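Local coordinates for DNAation factor-related protein 4 (Drosophila melanogaster, PDB 5XPC), which probably acts as a DNA-cutting nuclease in apoptotic DNA fragmentation, represented here by its CIDE domain, which forms higher-order assemblies, at residues F55-D59 with D60-K64; K64-P67 with A68-F72. All blocks are in the same frame, centred on the assembly; numbering follows the deposited sequence.

Contact 1: F55-D59 with D60-K64; sequences FEVSD and DEYLK
Asp59 reaches forward with its carboxylate over the first turn of the helix that follows it, and OD1 accepts the backbone N-H of Tyr62 at 2.8 Å. What places the oxygen there is the first torsion: CG stands between the backbone N and the carbonyl carbon (chi1 56°), and the donor meets OD1 nearly along the C-O bond. Gly26 N of the second subunit is a further donor to OD1. The Asp59 and Tyr62 side chains cross at about a right angle, the carboxylate plane 49° from the ring, with OD1 3.4 Å from Tyr62 CB. Asp59 is thus the N-cap of helix 60-65, its side chain accepting from an amide of the first turn while its own carbonyl begins the helical ladder: Leu63 N reaches Asp59 O at 3.2 Å. In this ubiquitin-like CIDE-N domain the cap joins the short strand 56-57 to that helix. Beneath it the contact is apolar. Val57 CG1 lies at the edge of the Tyr62 ring, 4.0 Å from CD2, and also touches Leu63 CB, so one methyl meets two helix residues. On the outer side Glu61, bent at chi2, brings OE1 to 3.5 Å from Asp59 OD1, the two carboxylate planes nearly perpendicular; the like charges are probably eased by Lys36 of the second subunit, which forms a salt bridge with Asp59 OD2 and a weak, long ion pair with Glu61. Tyr62 OH bonds to Gln69 of that same subunit. One turn along the helix, Lys64 NZ meets the syn lone pair of Asp60 OD2 at 2.6 Å, a salt bridge between the helix's first residue and its fifth.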
ATOM      1  N   PHE B  55      10.136   4.261 -11.727  1.00 26.52           N
ATOM      2  CA  PHE B  55      10.890   3.172 -11.125  1.00 30.18           C
ATOM      3  C   PHE B  55      11.260   2.146 -12.190  1.00 28.61           C
ATOM      4  O   PHE B  55      10.453   1.815 -13.061  1.00 27.50           O
ATOM      5  CB  PHE B  55      10.077   2.528  -9.991  1.00 25.95           C
ATOM      6  CG  PHE B  55      10.217   3.247  -8.676  1.00 25.17           C
ATOM      7  CD1 PHE B  55      10.774   2.611  -7.576  1.00 23.12           C
ATOM      8  CD2 PHE B  55       9.837   4.579  -8.557  1.00 26.12           C
ATOM      9  CE1 PHE B  55      10.938   3.286  -6.376  1.00 27.11           C
ATOM     10  CE2 PHE B  55       9.985   5.257  -7.360  1.00 32.74           C
ATOM     11  CZ  PHE B  55      10.538   4.611  -6.264  1.00 30.04           C
ATOM     12  N   GLU B  56      12.496   1.654 -12.131  1.00 26.77           N
ATOM     13  CA  GLU B  56      12.973   0.725 -13.147  1.00 25.31           C
ATOM     14  C   GLU B  56      12.479  -0.687 -12.856  1.00 27.55           C
ATOM     15  O   GLU B  56      12.574  -1.168 -11.721  1.00 27.51           O
ATOM     16  CB  GLU B  56      14.500   0.719 -13.212  1.00 29.51           C
ATOM     17  CG  GLU B  56      15.004  -0.335 -14.190  1.00 27.14           C
ATOM     18  CD  GLU B  56      16.471  -0.214 -14.500  1.00 50.62           C
ATOM     19  OE1 GLU B  56      17.079   0.820 -14.143  1.00 55.81           O
ATOM     20  OE2 GLU B  56      17.025  -1.173 -15.082  1.00 52.35           O
ATOM     21  N   VAL B  57      11.963  -1.355 -13.885  1.00 24.68           N
ATOM     22  CA  VAL B  57      11.578  -2.759 -13.787  1.00 26.64           C
ATOM     23  C   VAL B  57      12.850  -3.594 -13.700  1.00 31.80           C
ATOM     24  O   VAL B  57      13.504  -3.841 -14.718  1.00 30.31           O
ATOM     25  CB  VAL B  57      10.722  -3.179 -14.994  1.00 25.87           C
ATOM     26  CG1 VAL B  57      10.303  -4.631 -14.877  1.00 26.27           C
ATOM     27  CG2 VAL B  57       9.523  -2.253 -15.139  1.00 26.17           C
ATOM     28  N   SER B  58      13.223  -4.036 -12.494  1.00 28.11           N
ATOM     29  CA  SER B  58      14.563  -4.600 -12.341  1.00 27.14           C
ATOM     30  C   SER B  58      14.651  -6.086 -12.681  1.00 29.60           C
ATOM     31  O   SER B  58      15.751  -6.564 -12.981  1.00 29.97           O
ATOM     32  CB  SER B  58      15.096  -4.375 -10.919  1.00 28.12           C
ATOM     33  OG  SER B  58      14.449  -5.226  -9.985  1.00 33.39           O
ATOM     34  N   ASP B  59      13.550  -6.835 -12.649  1.00 30.16           N
ATOM     35  CA  ASP B  59      13.647  -8.267 -12.916  1.00 28.04           C
ATOM     36  C   ASP B  59      12.293  -8.787 -13.381  1.00 26.45           C
ATOM     37  O   ASP B  59      11.273  -8.101 -13.291  1.00 25.75           O
ATOM     38  CB  ASP B  59      14.175  -9.061 -11.691  1.00 29.97           C
ATOM     39  CG  ASP B  59      13.350  -8.858 -10.400  1.00 35.23           C
ATOM     40  OD1 ASP B  59      12.132  -8.588 -10.461  1.00 34.20           O
ATOM     41  OD2 ASP B  59      13.935  -9.017  -9.299  1.00 36.26           O
ATOM     42  N   ASP B  60      12.310 -10.012 -13.909  1.00 28.06           N
ATOM     43  CA  ASP B  60      11.094 -10.618 -14.444  1.00 29.09           C
ATOM     44  C   ASP B  60      10.019 -10.746 -13.373  1.00 29.25           C
ATOM     45  O   ASP B  60       8.823 -10.588 -13.656  1.00 30.51           O
ATOM     46  CB  ASP B  60      11.422 -11.988 -15.032  1.00 33.53           C
ATOM     47  CG  ASP B  60      10.281 -12.565 -15.835  1.00 37.98           C
ATOM     48  OD1 ASP B  60       9.772 -11.866 -16.735  1.00 34.68           O
ATOM     49  OD2 ASP B  60       9.879 -13.715 -15.551  1.00 41.12           O
ATOM     50  N   GLU B  61      10.426 -11.033 -12.134  1.00 28.65           N
ATOM     51  CA  GLU B  61       9.455 -11.215 -11.062  1.00 27.22           C
ATOM     52  C   GLU B  61       8.682  -9.930 -10.807  1.00 29.63           C
ATOM     53  O   GLU B  61       7.461  -9.963 -10.592  1.00 30.03           O
ATOM     54  CB  GLU B  61      10.157 -11.691  -9.789  1.00 30.00           C
ATOM     55  CG  GLU B  61      10.777 -13.082  -9.896  1.00 32.63           C
ATOM     56  CD  GLU B  61      12.067 -13.101 -10.720  1.00 37.28           C
ATOM     57  OE1 GLU B  61      12.748 -12.057 -10.809  1.00 35.08           O
ATOM     58  OE2 GLU B  61      12.402 -14.165 -11.280  1.00 40.28           O
ATOM     59  N   TYR B  62       9.366  -8.784 -10.854  1.00 23.82           N
ATOM     60  CA  TYR B  62       8.663  -7.515 -10.715  1.00 27.79           C
ATOM     61  C   TYR B  62       7.695  -7.296 -11.872  1.00 28.44           C
ATOM     62  O   TYR B  62       6.544  -6.905 -11.656  1.00 27.53           O
ATOM     63  CB  TYR B  62       9.639  -6.338 -10.611  1.00 25.80           C
ATOM     64  CG  TYR B  62       8.873  -5.070 -10.291  1.00 24.72           C
ATOM     65  CD1 TYR B  62       8.321  -4.878  -9.027  1.00 23.36           C
ATOM     66  CD2 TYR B  62       8.640  -4.103 -11.265  1.00 24.77           C
ATOM     67  CE1 TYR B  62       7.585  -3.741  -8.727  1.00 27.29           C
ATOM     68  CE2 TYR B  62       7.904  -2.960 -10.978  1.00 27.52           C
ATOM     69  CZ  TYR B  62       7.373  -2.791  -9.703  1.00 29.03           C
ATOM     70  OH  TYR B  62       6.642  -1.661  -9.406  1.00 25.34           O
ATOM     71  N   LEU B  63       8.151  -7.516 -13.110  1.00 30.03           N
ATOM     72  CA  LEU B  63       7.268  -7.350 -14.266  1.00 27.74           C
ATOM     73  C   LEU B  63       5.980  -8.146 -14.094  1.00 28.48           C
ATOM     74  O   LEU B  63       4.875  -7.634 -14.314  1.00 25.40           O
ATOM     75  CB  LEU B  63       7.976  -7.780 -15.553  1.00 27.30           C
ATOM     76  CG  LEU B  63       7.037  -7.806 -16.776  1.00 26.46           C
ATOM     77  CD1 LEU B  63       6.615  -6.401 -17.126  1.00 22.76           C
ATOM     78  CD2 LEU B  63       7.692  -8.445 -17.997  1.00 23.33           C
ATOM     79  N   LYS B  64       6.103  -9.401 -13.686  1.00 26.05           N
ATOM     80  CA  LYS B  64       4.915 -10.238 -13.601  1.00 29.36           C
ATOM     81  C   LYS B  64       4.058  -9.922 -12.388  1.00 30.56           C
ATOM     82  O   LYS B  64       2.914 -10.387 -12.316  1.00 27.46           O
ATOM     83  CB  LYS B  64       5.344 -11.703 -13.644  1.00 32.21           C
ATOM     84  CG  LYS B  64       5.745 -12.065 -15.075  1.00 37.78           C
ATOM     85  CD  LYS B  64       6.526 -13.346 -15.209  1.00 42.47           C
ATOM     86  CE  LYS B  64       6.772 -13.624 -16.692  1.00 34.79           C
ATOM     87  NZ  LYS B  64       7.879 -14.602 -16.910  1.00 36.76           N
TER

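Contact 2: K64-P67 with A68-F72; sequences KSLP and AQTLF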
ATOM      1  N   LYS B  64       6.103  -9.401 -13.686  1.00 26.05           N
ATOM      2  CA  LYS B  64       4.915 -10.238 -13.601  1.00 29.36           C
ATOM      3  C   LYS B  64       4.058  -9.922 -12.388  1.00 30.56           C
ATOM      4  O   LYS B  64       2.914 -10.387 -12.316  1.00 27.46           O
ATOM      5  CB  LYS B  64       5.344 -11.703 -13.644  1.00 32.21           C
ATOM      6  CG  LYS B  64       5.745 -12.065 -15.075  1.00 37.78           C
ATOM      7  CD  LYS B  64       6.526 -13.346 -15.209  1.00 42.47           C
ATOM      8  CE  LYS B  64       6.772 -13.624 -16.692  1.00 34.79           C
ATOM      9  NZ  LYS B  64       7.879 -14.602 -16.910  1.00 36.76           N
ATOM     10  N   SER B  65       4.567  -9.122 -11.451  1.00 27.37           N
ATOM     11  CA  SER B  65       3.745  -8.639 -10.351  1.00 27.75           C
ATOM     12  C   SER B  65       2.838  -7.491 -10.769  1.00 29.56           C
ATOM     13  O   SER B  65       1.888  -7.174 -10.043  1.00 27.35           O
ATOM     14  CB  SER B  65       4.633  -8.184  -9.189  1.00 28.25           C
ATOM     15  OG  SER B  65       5.129  -6.863  -9.412  1.00 28.42           O
ATOM     16  N   LEU B  66       3.118  -6.855 -11.917  1.00 29.01           N
ATOM     17  CA  LEU B  66       2.355  -5.694 -12.338  1.00 26.00           C
ATOM     18  C   LEU B  66       1.083  -6.121 -13.057  1.00 28.70           C
ATOM     19  O   LEU B  66       1.026  -7.204 -13.650  1.00 28.53           O
ATOM     20  CB  LEU B  66       3.181  -4.807 -13.261  1.00 24.49           C
ATOM     21  CG  LEU B  66       4.425  -4.183 -12.630  1.00 22.97           C
ATOM     22  CD1 LEU B  66       5.397  -3.687 -13.707  1.00 24.02           C
ATOM     23  CD2 LEU B  66       4.010  -3.055 -11.677  1.00 27.53           C
ATOM     24  N   PRO B  67       0.051  -5.287 -13.007  1.00 26.47           N
ATOM     25  CA  PRO B  67      -1.159  -5.568 -13.792  1.00 29.73           C
ATOM     26  C   PRO B  67      -0.845  -5.586 -15.279  1.00 28.90           C
ATOM     27  O   PRO B  67       0.018  -4.847 -15.769  1.00 27.85           O
ATOM     28  CB  PRO B  67      -2.094  -4.403 -13.442  1.00 31.19           C
ATOM     29  CG  PRO B  67      -1.537  -3.809 -12.187  1.00 33.95           C
ATOM     30  CD  PRO B  67      -0.057  -4.046 -12.225  1.00 26.54           C
ATOM     31  N   ALA B  68      -1.550  -6.450 -16.002  1.00 27.53           N
ATOM     32  CA  ALA B  68      -1.503  -6.376 -17.455  1.00 29.56           C
ATOM     33  C   ALA B  68      -1.935  -4.983 -17.905  1.00 30.37           C
ATOM     34  O   ALA B  68      -2.713  -4.302 -17.230  1.00 25.93           O
ATOM     35  CB  ALA B  68      -2.404  -7.443 -18.080  1.00 34.08           C
ATOM     36  N   GLN B  69      -1.395  -4.552 -19.045  1.00 24.58           N
ATOM     37  CA  GLN B  69      -1.613  -3.234 -19.646  1.00 25.41           C
ATOM     38  C   GLN B  69      -0.926  -2.096 -18.892  1.00 26.42           C
ATOM     39  O   GLN B  69      -1.197  -0.924 -19.184  1.00 26.25           O
ATOM     40  CB  GLN B  69      -3.108  -2.919 -19.804  1.00 26.22           C
ATOM     41  CG  GLN B  69      -3.884  -4.020 -20.517  1.00 26.26           C
ATOM     42  CD  GLN B  69      -3.428  -4.213 -21.956  1.00 28.08           C
ATOM     43  OE1 GLN B  69      -2.909  -3.291 -22.577  1.00 31.68           O
ATOM     44  NE2 GLN B  69      -3.631  -5.416 -22.493  1.00 26.40           N
ATOM     45  N   THR B  70      -0.036  -2.397 -17.945  1.00 22.78           N
ATOM     46  CA  THR B  70       0.809  -1.360 -17.356  1.00 24.79           C
ATOM     47  C   THR B  70       1.618  -0.659 -18.446  1.00 25.53           C
ATOM     48  O   THR B  70       2.061  -1.292 -19.406  1.00 24.94           O
ATOM     49  CB  THR B  70       1.746  -1.977 -16.306  1.00 27.87           C
ATOM     50  OG1 THR B  70       0.981  -2.429 -15.176  1.00 26.86           O
ATOM     51  CG2 THR B  70       2.795  -0.965 -15.815  1.00 28.93           C
ATOM     52  N   LEU B  71       1.789   0.657 -18.305  1.00 23.66           N
ATOM     53  CA  LEU B  71       2.528   1.477 -19.261  1.00 23.37           C
ATOM     54  C   LEU B  71       3.975   1.663 -18.814  1.00 26.36           C
ATOM     55  O   LEU B  71       4.231   2.099 -17.684  1.00 28.04           O
ATOM     56  CB  LEU B  71       1.870   2.849 -19.425  1.00 25.66           C
ATOM     57  CG  LEU B  71       2.678   3.849 -20.265  1.00 29.02           C
ATOM     58  CD1 LEU B  71       2.888   3.331 -21.694  1.00 27.72           C
ATOM     59  CD2 LEU B  71       2.005   5.227 -20.289  1.00 30.21           C
ATOM     60  N   PHE B  72       4.914   1.370 -19.720  1.00 23.00           N
ATOM     61  CA  PHE B  72       6.345   1.514 -19.485  1.00 23.82           C
ATOM     62  C   PHE B  72       6.942   2.549 -20.430  1.00 25.97           C
ATOM     63  O   PHE B  72       6.496   2.697 -21.573  1.00 24.20           O
ATOM     64  CB  PHE B  72       7.090   0.177 -19.680  1.00 25.49           C
ATOM     65  CG  PHE B  72       6.553  -0.944 -18.834  1.00 26.42           C
ATOM     66  CD1 PHE B  72       6.837  -1.000 -17.483  1.00 28.44           C
ATOM     67  CD2 PHE B  72       5.771  -1.944 -19.395  1.00 25.25           C
ATOM     68  CE1 PHE B  72       6.328  -2.032 -16.687  1.00 29.00           C
ATOM     69  CE2 PHE B  72       5.263  -2.974 -18.610  1.00 29.44           C
ATOM     70  CZ  PHE B  72       5.548  -3.015 -17.256  1.00 25.66           C
TER
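Leu66 and Phe72 approach from opposite directions, and the leucine presents a single methyl: CD1 lies in the plane of the ring, at its edge, 3.5 Å from Phe72 CE1 and nearly as close to CZ. Phe72 CG is anti to its own carbonyl carbon (chi1 -55°), a setting that brings the end of the ring to the leucine, though CB leaves the strand to one side. This is the close-packed side, and Leu48 and Leu50 of strand 47-50 add further apolar surface to it. Thr70 closes the turn beside this packing. Its hydroxyl donates to Pro67 O at 2.7 Å, tilted 21° from the carbonyl plane, while its backbone N-H reaches the same oxygen at 3.3 Å from above that plane. The oxygen is therefore gripped twice by one residue. OG1 also rests 3.5 Å from Pro67 CD and 3.8 Å from Leu66 CB, which puts the polar group against the apolar flank of the chain it ties down. A valine in place of Thr70 would probably leave Pro67 O with just the longer backbone bond of the pair and the chain reversal less firmly fixed. The other side is looser: Pro67 and Ala68 are exposed, Ala68 CB approaches the preceding segment no nearer than the Pro67 carbonyl carbon, and Gln69 leads its amide away to bond with Tyr62 of the third subunit. Gln69 has a positive phi of 72°, as expected at the third position of a type II beta turn, here spanning Pro67 to Thr70 and delivering the chain from helix 60-65 into strand 71-75.

How the contacts relate
Contacts 1 and 2 follow one another along the chain and share Lys64, so together they trace the entry to helix 60-65 and the exit from it. Each combines a backbone-fixing polar element with an apolar patch, but by different means: a carboxylate accepts an amide N-H at the helix start, whereas a neutral hydroxyl serves a carbonyl at the turn. Their buried sides merge, since Leu63 CD1 and Val57 CG2 of contact 1 each lie 3.6 Å from the Phe72 ring of contact 2, at CZ and CE1 respectively. Both outer sides reach neighbouring subunits, 55-59 with 60-64 largely through charges, 64-67 with 68-72 through the uncharged amide of Gln69.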